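Local coordinates for protein major extracellular endoglucanase (Xanthomonas campestris pv. campestris, PDB 4TUF) that hydrolyses internal beta-1,4-glucosidic linkages of cellulose and related beta-glucans, here as the catalytic domain of a larger secreted family 5 endoglucanase, at residues K190-V195 / R230-P235; Y283-A288 / S331-K336; R40-M45 / N80-G85. All blocks are in the same frame, centred on the assembly; numbering follows the deposited sequence.

Contact 1: K190-V195 / R230-P235; sequences KWLIAV and RLLLAP. With 2HP (dihydrogenphosphate ion), chain F.
Ile193 and Leu231 pair in parallel, and four main-chain hydrogen bonds zip the two strands together. Ile193 N donates to Arg230 O at 3.0 Å; Leu232 N to Ile193 O, Val195 N to Leu232 O and Ala234 N to Val195 O follow, each at 2.9 Å. Bonds alternate in direction, and the strand axes diverge by 32°, the twist of neighbouring strands.

The apolar side chains sort onto two faces. Val195 CG2, turned anti to its own carbonyl carbon, meets Leu231 CD1 at 3.7 Å on the face that helix 173-187 packs against through Ile193 and Val195. Ala194 and Leu232 share the other face, where Leu192 CD1 approaches Leu232 CD2 at 4.3 Å. Past the last paired residues, Ala234 CB turns toward the neighbouring strand and meets Ala194 CB.

The polar work falls to Arg230. Bent at chi2 (-60°), its chain lays CD and NE past the Trp191 carbonyl toward Lys190, while NE bonds to Pro189 O. Beyond, NH1 gives a hydrogen bond to O4 of a dihydrogenphosphate at 3.1 Å and NH2 one to its O2 at 3.3 Å, a two-pronged grip with the phosphorus in the guanidinium plane; Ser2 and Asn229 complete that pocket.

These are adjacent strands of a TIM barrel, and Ala234 brings the pair to about 8 Å, side chain to side chain, from Glu278, the probable nucleophile.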
ATOM      1  N   LYS A 190      -8.672 -17.287   3.082  1.00 42.38           N
ATOM      2  CA  LYS A 190      -9.577 -16.431   2.319  1.00 33.98           C
ATOM      3  C   LYS A 190      -9.027 -15.012   2.148  1.00 40.00           C
ATOM      4  O   LYS A 190      -9.723 -14.120   1.659  1.00 44.23           O
ATOM      5  CB  LYS A 190     -10.949 -16.383   2.997  1.00 34.94           C
ATOM      6  CG  LYS A 190     -11.740 -17.673   2.851  1.00 44.00           C
ATOM      7  CD  LYS A 190     -12.939 -17.726   3.777  1.00 44.71           C
ATOM      8  CE  LYS A 190     -13.839 -16.524   3.573  1.00 58.56           C
ATOM      9  NZ  LYS A 190     -15.105 -16.631   4.361  1.00 66.83           N
ATOM     10  N   TRP A 191      -7.777 -14.806   2.552  1.00 35.63           N
ATOM     11  CA  TRP A 191      -7.130 -13.509   2.395  1.00 37.25           C
ATOM     12  C   TRP A 191      -6.397 -13.388   1.067  1.00 41.27           C
ATOM     13  O   TRP A 191      -5.866 -14.368   0.554  1.00 40.78           O
ATOM     14  CB  TRP A 191      -6.142 -13.260   3.531  1.00 36.66           C
ATOM     15  CG  TRP A 191      -6.763 -12.712   4.774  1.00 38.17           C
ATOM     16  CD1 TRP A 191      -8.080 -12.761   5.127  1.00 33.65           C
ATOM     17  CD2 TRP A 191      -6.088 -12.019   5.828  1.00 39.99           C
ATOM     18  NE1 TRP A 191      -8.266 -12.143   6.343  1.00 41.44           N
ATOM     19  CE2 TRP A 191      -7.058 -11.679   6.793  1.00 44.14           C
ATOM     20  CE3 TRP A 191      -4.757 -11.651   6.051  1.00 38.33           C
ATOM     21  CZ2 TRP A 191      -6.736 -10.993   7.965  1.00 41.30           C
ATOM     22  CZ3 TRP A 191      -4.440 -10.967   7.213  1.00 36.22           C
ATOM     23  CH2 TRP A 191      -5.423 -10.646   8.153  1.00 35.64           C
ATOM     24  N   LEU A 192      -6.361 -12.175   0.524  1.00 42.93           N
ATOM     25  CA  LEU A 192      -5.546 -11.890  -0.648  1.00 32.88           C
ATOM     26  C   LEU A 192      -4.102 -11.605  -0.245  1.00 39.72           C
ATOM     27  O   LEU A 192      -3.829 -11.080   0.838  1.00 38.91           O
ATOM     28  CB  LEU A 192      -6.106 -10.700  -1.423  1.00 30.42           C
ATOM     29  CG  LEU A 192      -7.553 -10.773  -1.900  1.00 34.45           C
ATOM     30  CD1 LEU A 192      -7.907  -9.496  -2.636  1.00 37.64           C
ATOM     31  CD2 LEU A 192      -7.771 -11.983  -2.787  1.00 38.17           C
ATOM     32  N   ILE A 193      -3.178 -11.949  -1.130  1.00 43.94           N
ATOM     33  CA  ILE A 193      -1.765 -11.684  -0.911  1.00 29.77           C
ATOM     34  C   ILE A 193      -1.299 -10.606  -1.877  1.00 28.54           C
ATOM     35  O   ILE A 193      -1.305 -10.810  -3.092  1.00 36.31           O
ATOM     36  CB  ILE A 193      -0.926 -12.957  -1.103  1.00 28.11           C
ATOM     37  CG1 ILE A 193      -1.480 -14.092  -0.235  1.00 29.68           C
ATOM     38  CG2 ILE A 193       0.537 -12.696  -0.771  1.00 22.15           C
ATOM     39  CD1 ILE A 193      -1.333 -13.842   1.246  1.00 24.52           C
ATOM     40  N   ALA A 194      -0.921  -9.448  -1.351  1.00 27.53           N
ATOM     41  CA  ALA A 194      -0.420  -8.383  -2.217  1.00 32.78           C
ATOM     42  C   ALA A 194       1.098  -8.443  -2.302  1.00 36.92           C
ATOM     43  O   ALA A 194       1.785  -8.500  -1.280  1.00 42.52           O
ATOM     44  CB  ALA A 194      -0.874  -7.021  -1.727  1.00 29.53           C
ATOM     45  N   VAL A 195       1.615  -8.441  -3.526  1.00 31.18           N
ATOM     46  CA  VAL A 195       3.053  -8.497  -3.747  1.00 25.63           C
ATOM     47  C   VAL A 195       3.518  -7.284  -4.539  1.00 27.11           C
ATOM     48  O   VAL A 195       2.917  -6.915  -5.546  1.00 30.95           O
ATOM     49  CB  VAL A 195       3.461  -9.777  -4.488  1.00 28.01           C
ATOM     50  CG1 VAL A 195       4.973  -9.811  -4.697  1.00 26.28           C
ATOM     51  CG2 VAL A 195       2.999 -10.995  -3.716  1.00 24.14           C
ATOM     52  N   ARG A 230      -5.559 -15.720  -5.429  1.00 32.92           N
ATOM     53  CA  ARG A 230      -5.257 -14.902  -4.254  1.00 33.14           C
ATOM     54  C   ARG A 230      -4.241 -13.810  -4.554  1.00 36.97           C
ATOM     55  O   ARG A 230      -4.136 -12.839  -3.806  1.00 41.70           O
ATOM     56  CB  ARG A 230      -4.726 -15.763  -3.107  1.00 30.97           C
ATOM     57  CG  ARG A 230      -5.719 -16.751  -2.545  1.00 29.35           C
ATOM     58  CD  ARG A 230      -6.940 -16.064  -2.000  1.00 29.72           C
ATOM     59  NE  ARG A 230      -7.825 -17.024  -1.353  1.00 37.90           N
ATOM     60  CZ  ARG A 230      -8.753 -17.723  -1.993  1.00 38.75           C
ATOM     61  NH1 ARG A 230      -9.507 -18.583  -1.332  1.00 35.26           N
ATOM     62  NH2 ARG A 230      -8.921 -17.562  -3.294  1.00 51.33           N
ATOM     63  N   LEU A 231      -3.482 -13.975  -5.634  1.00 33.08           N
ATOM     64  CA  LEU A 231      -2.367 -13.074  -5.917  1.00 29.37           C
ATOM     65  C   LEU A 231      -2.817 -11.724  -6.451  1.00 33.21           C
ATOM     66  O   LEU A 231      -3.463 -11.630  -7.493  1.00 35.67           O
ATOM     67  CB  LEU A 231      -1.402 -13.710  -6.910  1.00 33.12           C
ATOM     68  CG  LEU A 231      -0.270 -12.791  -7.366  1.00 34.50           C
ATOM     69  CD1 LEU A 231       0.609 -12.359  -6.193  1.00 32.01           C
ATOM     70  CD2 LEU A 231       0.551 -13.480  -8.435  1.00 36.28           C
ATOM     71  N   LEU A 232      -2.455 -10.679  -5.722  1.00 37.07           N
ATOM     72  CA  LEU A 232      -2.772  -9.313  -6.106  1.00 34.28           C
ATOM     73  C   LEU A 232      -1.460  -8.550  -6.247  1.00 40.29           C
ATOM     74  O   LEU A 232      -0.697  -8.450  -5.287  1.00 47.60           O
ATOM     75  CB  LEU A 232      -3.690  -8.669  -5.062  1.00 27.89           C
ATOM     76  CG  LEU A 232      -4.105  -7.201  -5.178  1.00 39.08           C
ATOM     77  CD1 LEU A 232      -4.985  -6.949  -6.401  1.00 42.12           C
ATOM     78  CD2 LEU A 232      -4.821  -6.771  -3.902  1.00 36.15           C
ATOM     79  N   LEU A 233      -1.173  -8.050  -7.444  1.00 32.28           N
ATOM     80  CA  LEU A 233       0.066  -7.309  -7.663  1.00 29.81           C
ATOM     81  C   LEU A 233      -0.153  -5.839  -7.317  1.00 39.47           C
ATOM     82  O   LEU A 233      -1.142  -5.228  -7.742  1.00 36.73           O
ATOM     83  CB  LEU A 233       0.540  -7.454  -9.106  1.00 37.16           C
ATOM     84  CG  LEU A 233       0.902  -8.843  -9.636  1.00 36.82           C
ATOM     85  CD1 LEU A 233       1.233  -8.736 -11.110  1.00 38.52           C
ATOM     86  CD2 LEU A 233       2.075  -9.443  -8.875  1.00 31.47           C
ATOM     87  N   ALA A 234       0.766  -5.272  -6.541  1.00 39.04           N
ATOM     88  CA  ALA A 234       0.556  -3.931  -6.002  1.00 36.88           C
ATOM     89  C   ALA A 234       1.816  -3.069  -6.007  1.00 37.08           C
ATOM     90  O   ALA A 234       2.300  -2.674  -4.952  1.00 44.09           O
ATOM     91  CB  ALA A 234      -0.001  -4.030  -4.584  1.00 33.67           C
ATOM     92  N   PRO A 235       2.340  -2.750  -7.196  1.00 33.10           N
ATOM     93  CA  PRO A 235       3.553  -1.935  -7.225  1.00 32.62           C
ATOM     94  C   PRO A 235       3.282  -0.497  -6.792  1.00 39.89           C
ATOM     95  O   PRO A 235       2.125  -0.093  -6.656  1.00 43.01           O
ATOM     96  CB  PRO A 235       3.970  -1.988  -8.693  1.00 26.08           C
ATOM     97  CG  PRO A 235       2.689  -2.146  -9.422  1.00 26.01           C
ATOM     98  CD  PRO A 235       1.828  -3.019  -8.552  1.00 31.14           C
TER
HETATM   99  P   2HP F 402     -12.059 -19.689  -3.934  1.00110.12           P
HETATM  100  O1  2HP F 402     -13.060 -20.633  -4.558  1.00111.29           O
HETATM  101  O2  2HP F 402     -11.388 -18.891  -5.027  1.00111.57           O
HETATM  102  O3  2HP F 402     -12.765 -18.746  -2.986  1.00111.00           O
HETATM  103  O4  2HP F 402     -11.025 -20.484  -3.172  1.00107.04           O

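Contact 2: Y283-A288 / S331-K336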
ATOM      1  N   TYR A 283       0.584  17.538  -6.264  1.00 57.16           N
ATOM      2  CA  TYR A 283      -0.475  18.009  -7.139  1.00 60.81           C
ATOM      3  C   TYR A 283      -0.561  19.514  -7.287  1.00 67.98           C
ATOM      4  O   TYR A 283      -1.599  20.110  -7.188  1.00 71.87           O
ATOM      5  CB  TYR A 283      -1.805  17.456  -6.724  1.00 55.12           C
ATOM      6  CG  TYR A 283      -2.757  17.314  -7.859  1.00 54.44           C
ATOM      7  CD1 TYR A 283      -2.492  16.478  -8.899  1.00 50.20           C
ATOM      8  CD2 TYR A 283      -3.918  18.019  -7.887  1.00 58.22           C
ATOM      9  CE1 TYR A 283      -3.371  16.335  -9.934  1.00 51.26           C
ATOM     10  CE2 TYR A 283      -4.797  17.883  -8.922  1.00 63.49           C
ATOM     11  CZ  TYR A 283      -4.513  17.040  -9.938  1.00 60.37           C
ATOM     12  OH  TYR A 283      -5.398  16.912 -10.946  1.00 62.22           O
ATOM     13  N   GLY A 284       0.578  20.117  -7.519  1.00 74.37           N
ATOM     14  CA  GLY A 284       0.673  21.511  -7.868  1.00 86.75           C
ATOM     15  C   GLY A 284       1.012  22.390  -6.703  1.00 94.62           C
ATOM     16  O   GLY A 284       1.511  23.484  -6.883  1.00 98.68           O
ATOM     17  N   GLU A 285       0.801  21.883  -5.507  1.00 95.63           N
ATOM     18  CA  GLU A 285       1.303  22.521  -4.325  1.00 97.14           C
ATOM     19  C   GLU A 285       2.795  22.362  -4.303  1.00 97.16           C
ATOM     20  O   GLU A 285       3.485  23.091  -3.621  1.00 94.87           O
ATOM     21  CB  GLU A 285       0.671  21.950  -3.074  1.00 98.92           C
ATOM     22  CG  GLU A 285      -0.688  22.539  -2.793  1.00108.90           C
ATOM     23  CD  GLU A 285      -0.853  22.893  -1.346  1.00115.67           C
ATOM     24  OE1 GLU A 285      -0.201  22.235  -0.522  1.00117.40           O
ATOM     25  OE2 GLU A 285      -1.621  23.823  -1.034  1.00115.62           O
ATOM     26  N   GLY A 286       3.300  21.370  -5.015  1.00103.53           N
ATOM     27  CA  GLY A 286       4.735  21.185  -5.049  1.00112.70           C
ATOM     28  C   GLY A 286       5.486  21.460  -6.330  1.00123.85           C
ATOM     29  O   GLY A 286       6.648  21.834  -6.302  1.00118.66           O
ATOM     30  N   ASP A 287       4.832  21.243  -7.457  1.00134.53           N
ATOM     31  CA  ASP A 287       5.472  21.402  -8.750  1.00136.43           C
ATOM     32  C   ASP A 287       4.448  21.658  -9.829  1.00129.96           C
ATOM     33  O   ASP A 287       3.260  21.437  -9.650  1.00131.04           O
ATOM     34  CB  ASP A 287       6.304  20.171  -9.104  1.00133.65           C
ATOM     35  CG  ASP A 287       7.590  20.525  -9.836  1.00132.91           C
ATOM     36  OD1 ASP A 287       7.850  21.729  -9.994  1.00140.30           O
ATOM     37  OD2 ASP A 287       8.341  19.610 -10.249  1.00121.37           O
ATOM     38  N   ALA A 288       4.917  22.217 -10.939  1.00114.99           N
ATOM     39  CA  ALA A 288       4.115  22.343 -12.151  1.00 98.92           C
ATOM     40  C   ALA A 288       3.801  20.971 -12.744  1.00 87.91           C
ATOM     41  O   ALA A 288       2.698  20.721 -13.231  1.00 87.36           O
ATOM     42  CB  ALA A 288       4.832  23.213 -13.172  1.00 97.16           C
ATOM     43  N   SER A 331      -9.074  20.318   6.676  1.00 48.81           N
ATOM     44  CA  SER A 331      -9.424  20.776   5.331  1.00 46.42           C
ATOM     45  C   SER A 331      -9.047  19.748   4.263  1.00 52.19           C
ATOM     46  O   SER A 331      -7.984  19.129   4.329  1.00 45.44           O
ATOM     47  CB  SER A 331      -8.747  22.112   5.033  1.00 49.34           C
ATOM     48  OG  SER A 331      -8.960  23.036   6.086  1.00 52.18           O
ATOM     49  N   VAL A 332      -9.920  19.580   3.275  1.00 55.25           N
ATOM     50  CA  VAL A 332      -9.728  18.560   2.252  1.00 41.72           C
ATOM     51  C   VAL A 332      -9.277  19.150   0.917  1.00 43.03           C
ATOM     52  O   VAL A 332      -9.859  20.108   0.419  1.00 52.45           O
ATOM     53  CB  VAL A 332     -11.021  17.735   2.035  1.00 42.65           C
ATOM     54  CG1 VAL A 332     -10.862  16.771   0.864  1.00 41.61           C
ATOM     55  CG2 VAL A 332     -11.383  16.979   3.300  1.00 40.43           C
ATOM     56  N   ARG A 333      -8.228  18.560   0.351  1.00 42.23           N
ATOM     57  CA  ARG A 333      -7.719  18.936  -0.963  1.00 46.61           C
ATOM     58  C   ARG A 333      -8.673  18.488  -2.067  1.00 42.87           C
ATOM     59  O   ARG A 333      -8.599  17.356  -2.538  1.00 44.94           O
ATOM     60  CB  ARG A 333      -6.330  18.329  -1.189  1.00 50.93           C
ATOM     61  CG  ARG A 333      -5.236  18.887  -0.289  1.00 52.86           C
ATOM     62  CD  ARG A 333      -3.973  19.155  -1.096  1.00 64.67           C
ATOM     63  NE  ARG A 333      -4.273  19.926  -2.304  1.00 76.01           N
ATOM     64  CZ  ARG A 333      -3.421  20.114  -3.308  1.00 81.16           C
ATOM     65  NH1 ARG A 333      -2.204  19.589  -3.259  1.00 83.39           N
ATOM     66  NH2 ARG A 333      -3.787  20.827  -4.365  1.00 82.70           N
ATOM     67  N   GLN A 334      -9.555  19.387  -2.485  1.00 48.45           N
ATOM     68  CA  GLN A 334     -10.637  19.045  -3.403  1.00 51.18           C
ATOM     69  C   GLN A 334     -10.169  18.605  -4.793  1.00 54.45           C
ATOM     70  O   GLN A 334     -10.820  17.780  -5.438  1.00 57.64           O
ATOM     71  CB  GLN A 334     -11.585  20.235  -3.537  1.00 53.32           C
ATOM     72  CG  GLN A 334     -12.137  20.731  -2.213  1.00 58.63           C
ATOM     73  CD  GLN A 334     -13.134  19.771  -1.601  1.00 65.22           C
ATOM     74  OE1 GLN A 334     -13.835  19.051  -2.311  1.00 69.92           O
ATOM     75  NE2 GLN A 334     -13.202  19.752  -0.276  1.00 68.98           N
ATOM     76  N   ASP A 335      -9.056  19.156  -5.266  1.00 55.36           N
ATOM     77  CA  ASP A 335      -8.566  18.801  -6.594  1.00 57.14           C
ATOM     78  C   ASP A 335      -8.032  17.371  -6.597  1.00 56.21           C
ATOM     79  O   ASP A 335      -8.208  16.632  -7.567  1.00 56.29           O
ATOM     80  CB  ASP A 335      -7.490  19.784  -7.075  1.00 59.97           C
ATOM     81  CG  ASP A 335      -6.481  20.136  -5.995  1.00 68.38           C
ATOM     82  OD1 ASP A 335      -6.444  19.454  -4.946  1.00 67.07           O
ATOM     83  OD2 ASP A 335      -5.715  21.103  -6.204  1.00 76.86           O
ATOM     84  N   LYS A 336      -7.390  16.984  -5.502  1.00 51.04           N
ATOM     85  CA  LYS A 336      -6.942  15.615  -5.337  1.00 47.35           C
ATOM     86  C   LYS A 336      -8.131  14.659  -5.325  1.00 47.40           C
ATOM     87  O   LYS A 336      -8.066  13.575  -5.908  1.00 47.04           O
ATOM     88  CB  LYS A 336      -6.125  15.464  -4.053  1.00 45.79           C
ATOM     89  CG  LYS A 336      -4.667  15.874  -4.196  1.00 46.19           C
ATOM     90  CD  LYS A 336      -3.882  15.523  -2.951  1.00 45.72           C
ATOM     91  CE  LYS A 336      -2.431  15.946  -3.070  1.00 52.40           C
ATOM     92  NZ  LYS A 336      -1.667  15.618  -1.834  1.00 55.92           N
TER
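Tyr283 and Lys336 bring the two backbones nearest, 7.1 Å between their CA atoms, where an irregular loop meets the first turn of helix 334-344, with Arg333 at its N-cap position. Side chains make the contact. Tyr283 turns its CB toward the helix, and with CG anti to the backbone N (chi1 -151°) the ring runs alongside Asp335, antiparallel to its side chain, with its CD2/CE2 edge against it. CE2 lies 3.8 Å from Asp335 CB, and the carboxylate stands nearly upright against the ring, their planes 87° apart. At the root of the ring, Tyr283 CB touches Lys336 CE at 4.0 Å; that lysine runs straight beyond CG, carrying NZ on to Gly323 O.

Arg333 is the other hub. One face of its guanidinium is covered by the aliphatic part of Glu285, whose CG lies over it near NH1. The meeting is one of charge and packing: Glu285 OE1 stays 4.3 Å from Arg333 NH1 and well out of the guanidinium plane, while OE2 forms a salt bridge with Arg326. Arg333 NH1 bonds instead to Lys282 O, and NH2 makes a salt bridge with Asp335 OD2 at 2.7 Å, its hydrogen-bond geometry weak. Lys282 O and Asp335 thus fix the guanidinium beside the helix start.

This is structural packing of the TIM barrel, away from the annotated sites: the loop after strand 276-280 meets the start of the C-terminal helix, and Tyr283 links two helices, its OH bonding to Asp295 of helix 288-303 and its side chain touching Leu339 of helix 334-344.

Contact 3: R40-M45 / N80-G85; sequences RNWKDM and NADLQG. With 2HP (dihydrogenphosphate ion), chain E.
A dihydrogenphosphate pocket at the rim of the TIM barrel lies where two beta-to-alpha connections meet, with Lys43 and Asp82 both lining it and Lys94 completing the site. Lys43 NZ comes to 3.0 Å from O4 of the dihydrogenphosphate. Asp82 OD2 approaches the ion's O2 at 3.3 Å, and Lys43 NZ lies 4.4 Å from Asp82 OD2, opposite charges near each other but too far apart for a salt bridge.

Beside the pocket, Asn80 clasps the start of helix 42-51 with both ends of its amide. Its OD1 takes Trp42 N at 2.9 Å, in the carbonyl plane, and its ND2 gives to Arg40 O at 3.2 Å. Asn41 is the N-cap, its OD1 accepting from Asp44 N, while its own ND2 turns to Arg79 O.

Trp42 is the side chain that reaches across to 80-85, its CG set between the backbone N and the carbonyl carbon (chi1 68°). Leu83 lies over one face, its CD1 making an off-centre CH-pi contact with the five-membered ring, and Lys43 CB covers the opposite face. At the edge, Trp42 NE1 donates in the ring plane to the syn lone pair of Asp82 OD1, 3.1 Å away and nearly straight at 165°.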
ATOM      1  N   ARG A  40      -7.398  15.458  15.837  1.00 57.55           N
ATOM      2  CA  ARG A  40      -8.714  14.929  15.485  1.00 54.32           C
ATOM      3  C   ARG A  40      -9.131  13.738  16.346  1.00 52.49           C
ATOM      4  O   ARG A  40      -8.296  13.089  16.977  1.00 52.49           O
ATOM      5  CB  ARG A  40      -8.734  14.508  14.011  1.00 50.05           C
ATOM      6  CG  ARG A  40      -8.353  15.604  13.028  1.00 48.71           C
ATOM      7  CD  ARG A  40      -9.465  16.629  12.864  1.00 52.03           C
ATOM      8  NE  ARG A  40     -10.748  16.017  12.522  1.00 56.26           N
ATOM      9  CZ  ARG A  40     -11.065  15.552  11.315  1.00 52.04           C
ATOM     10  NH1 ARG A  40     -10.192  15.618  10.321  1.00 47.59           N
ATOM     11  NH2 ARG A  40     -12.258  15.014  11.103  1.00 52.65           N
ATOM     12  N   ASN A  41     -10.431  13.460  16.360  1.00 45.00           N
ATOM     13  CA  ASN A  41     -10.960  12.235  16.948  1.00 44.47           C
ATOM     14  C   ASN A  41     -10.904  11.112  15.923  1.00 45.46           C
ATOM     15  O   ASN A  41     -11.352  11.284  14.789  1.00 49.23           O
ATOM     16  CB  ASN A  41     -12.393  12.446  17.437  1.00 46.32           C
ATOM     17  CG  ASN A  41     -13.056  11.156  17.870  1.00 50.39           C
ATOM     18  OD1 ASN A  41     -13.769  10.520  17.097  1.00 50.42           O
ATOM     19  ND2 ASN A  41     -12.820  10.760  19.113  1.00 50.98           N
ATOM     20  N   TRP A  42     -10.349   9.971  16.315  1.00 47.32           N
ATOM     21  CA  TRP A  42     -10.041   8.905  15.356  1.00 47.54           C
ATOM     22  C   TRP A  42     -11.286   8.399  14.627  1.00 49.99           C
ATOM     23  O   TRP A  42     -11.254   8.176  13.421  1.00 49.95           O
ATOM     24  CB  TRP A  42      -9.334   7.740  16.061  1.00 43.63           C
ATOM     25  CG  TRP A  42     -10.209   6.993  17.019  1.00 45.00           C
ATOM     26  CD1 TRP A  42     -10.542   7.360  18.298  1.00 48.93           C
ATOM     27  CD2 TRP A  42     -10.873   5.752  16.772  1.00 42.98           C
ATOM     28  NE1 TRP A  42     -11.373   6.417  18.859  1.00 48.42           N
ATOM     29  CE2 TRP A  42     -11.592   5.422  17.941  1.00 47.74           C
ATOM     30  CE3 TRP A  42     -10.929   4.886  15.677  1.00 37.30           C
ATOM     31  CZ2 TRP A  42     -12.355   4.263  18.040  1.00 50.76           C
ATOM     32  CZ3 TRP A  42     -11.686   3.740  15.777  1.00 42.20           C
ATOM     33  CH2 TRP A  42     -12.388   3.435  16.949  1.00 46.46           C
ATOM     34  N   LYS A  43     -12.382   8.234  15.363  1.00 55.64           N
ATOM     35  CA  LYS A  43     -13.632   7.753  14.786  1.00 49.46           C
ATOM     36  C   LYS A  43     -14.199   8.768  13.793  1.00 50.69           C
ATOM     37  O   LYS A  43     -14.684   8.395  12.723  1.00 54.49           O
ATOM     38  CB  LYS A  43     -14.653   7.464  15.889  1.00 45.54           C
ATOM     39  CG  LYS A  43     -15.390   6.142  15.758  1.00 50.08           C
ATOM     40  CD  LYS A  43     -16.690   6.174  16.557  1.00 62.93           C
ATOM     41  CE  LYS A  43     -17.210   4.778  16.887  1.00 70.82           C
ATOM     42  NZ  LYS A  43     -16.414   4.123  17.968  1.00 71.73           N
ATOM     43  N   ASP A  44     -14.131  10.050  14.146  1.00 45.79           N
ATOM     44  CA  ASP A  44     -14.645  11.106  13.278  1.00 54.69           C
ATOM     45  C   ASP A  44     -13.811  11.256  12.009  1.00 48.03           C
ATOM     46  O   ASP A  44     -14.338  11.571  10.946  1.00 44.80           O
ATOM     47  CB  ASP A  44     -14.707  12.438  14.030  1.00 71.98           C
ATOM     48  CG  ASP A  44     -15.855  12.492  15.029  1.00 94.09           C
ATOM     49  OD1 ASP A  44     -16.454  11.426  15.307  1.00 98.09           O
ATOM     50  OD2 ASP A  44     -16.157  13.595  15.540  1.00101.98           O
ATOM     51  N   MET A  45     -12.508  11.027  12.121  1.00 45.75           N
ATOM     52  CA  MET A  45     -11.627  11.108  10.964  1.00 42.26           C
ATOM     53  C   MET A  45     -11.891   9.960   9.982  1.00 44.87           C
ATOM     54  O   MET A  45     -11.774  10.126   8.769  1.00 47.27           O
ATOM     55  CB  MET A  45     -10.164  11.109  11.412  1.00 40.87           C
ATOM     56  CG  MET A  45      -9.187  11.498  10.320  1.00 45.89           C
ATOM     57  SD  MET A  45      -7.643  12.172  10.958  1.00 56.85           S
ATOM     58  CE  MET A  45      -6.999  10.768  11.848  1.00 36.70           C
ATOM     59  N   ASN A  80      -9.915  11.900  22.224  1.00 58.37           N
ATOM     60  CA  ASN A  80      -9.930  10.455  22.032  1.00 55.77           C
ATOM     61  C   ASN A  80     -10.039   9.710  23.359  1.00 58.92           C
ATOM     62  O   ASN A  80      -9.166   8.915  23.708  1.00 58.29           O
ATOM     63  CB  ASN A  80      -8.675  10.010  21.278  1.00 55.89           C
ATOM     64  CG  ASN A  80      -8.573  10.625  19.897  1.00 53.73           C
ATOM     65  OD1 ASN A  80      -9.149  10.118  18.932  1.00 54.87           O
ATOM     66  ND2 ASN A  80      -7.833  11.723  19.792  1.00 44.87           N
ATOM     67  N   ALA A  81     -11.124   9.965  24.087  1.00 63.05           N
ATOM     68  CA  ALA A  81     -11.295   9.449  25.442  1.00 59.28           C
ATOM     69  C   ALA A  81     -11.375   7.930  25.500  1.00 57.20           C
ATOM     70  O   ALA A  81     -10.955   7.321  26.478  1.00 60.00           O
ATOM     71  CB  ALA A  81     -12.534  10.052  26.071  1.00 61.58           C
ATOM     72  N   ASP A  82     -11.912   7.317  24.456  1.00 56.74           N
ATOM     73  CA  ASP A  82     -12.106   5.876  24.472  1.00 59.45           C
ATOM     74  C   ASP A  82     -10.827   5.100  24.128  1.00 62.13           C
ATOM     75  O   ASP A  82     -10.847   3.869  24.070  1.00 69.27           O
ATOM     76  CB  ASP A  82     -13.235   5.485  23.517  1.00 63.37           C
ATOM     77  CG  ASP A  82     -12.920   5.816  22.074  1.00 69.31           C
ATOM     78  OD1 ASP A  82     -12.051   6.680  21.836  1.00 74.03           O
ATOM     79  OD2 ASP A  82     -13.548   5.214  21.178  1.00 70.79           O
ATOM     80  N   LEU A  83      -9.721   5.808  23.910  1.00 54.90           N
ATOM     81  CA  LEU A  83      -8.439   5.147  23.666  1.00 52.32           C
ATOM     82  C   LEU A  83      -7.520   5.212  24.886  1.00 61.39           C
ATOM     83  O   LEU A  83      -6.452   4.594  24.904  1.00 64.16           O
ATOM     84  CB  LEU A  83      -7.726   5.760  22.465  1.00 51.03           C
ATOM     85  CG  LEU A  83      -8.425   5.722  21.109  1.00 52.16           C
ATOM     86  CD1 LEU A  83      -7.496   6.288  20.052  1.00 40.23           C
ATOM     87  CD2 LEU A  83      -8.864   4.311  20.762  1.00 40.91           C
ATOM     88  N   GLN A  84      -7.938   5.961  25.904  1.00 60.63           N
ATOM     89  CA  GLN A  84      -7.128   6.138  27.106  1.00 59.60           C
ATOM     90  C   GLN A  84      -6.852   4.815  27.819  1.00 58.28           C
ATOM     91  O   GLN A  84      -7.775   4.068  28.144  1.00 59.23           O
ATOM     92  CB  GLN A  84      -7.811   7.114  28.063  1.00 59.23           C
ATOM     93  CG  GLN A  84      -6.863   7.780  29.041  1.00 63.55           C
ATOM     94  CD  GLN A  84      -7.508   8.938  29.763  1.00 76.75           C
ATOM     95  OE1 GLN A  84      -8.708   9.188  29.617  1.00 79.51           O
ATOM     96  NE2 GLN A  84      -6.716   9.656  30.551  1.00 84.25           N
ATOM     97  N   GLY A  85      -5.574   4.534  28.056  1.00 51.29           N
ATOM     98  CA  GLY A  85      -5.169   3.307  28.721  1.00 56.83           C
ATOM     99  C   GLY A  85      -4.866   2.159  27.771  1.00 61.01           C
ATOM    100  O   GLY A  85      -4.137   1.232  28.120  1.00 68.12           O
TER
HETATM  101  P   2HP E 401     -16.338   3.151  22.003  1.00100.77           P
HETATM  102  O1  2HP E 401     -17.564   2.366  22.408  1.00 97.02           O
HETATM  103  O2  2HP E 401     -16.639   4.633  22.024  1.00 97.84           O
HETATM  104  O3  2HP E 401     -15.217   2.851  22.972  1.00100.35           O
HETATM  105  O4  2HP E 401     -15.926   2.745  20.606  1.00104.35           O

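In the fold
Following the chain from the N terminus, contact 3 comes first: it leaves at helix 42-51, passes strand 56-61 and closes when the loop before helix 88-102 returns to the start of helix 42-51. Contact 1 is next, bringing strand 231-238 alongside 192-195 after a long excursion without helix or strand. Contact 2 spans helix 288-303 and strand 309-311 to join the loop after strand 276-280 to the C-terminal helix 334-344. The three loops run in series; none nests in or crosses another. Contact 1 is part of the barrel wall, whereas contacts 2 and 3 tie connections around it. Those two come within about 6 Å at their nearest atoms, against about 17 Å from either to contact 1.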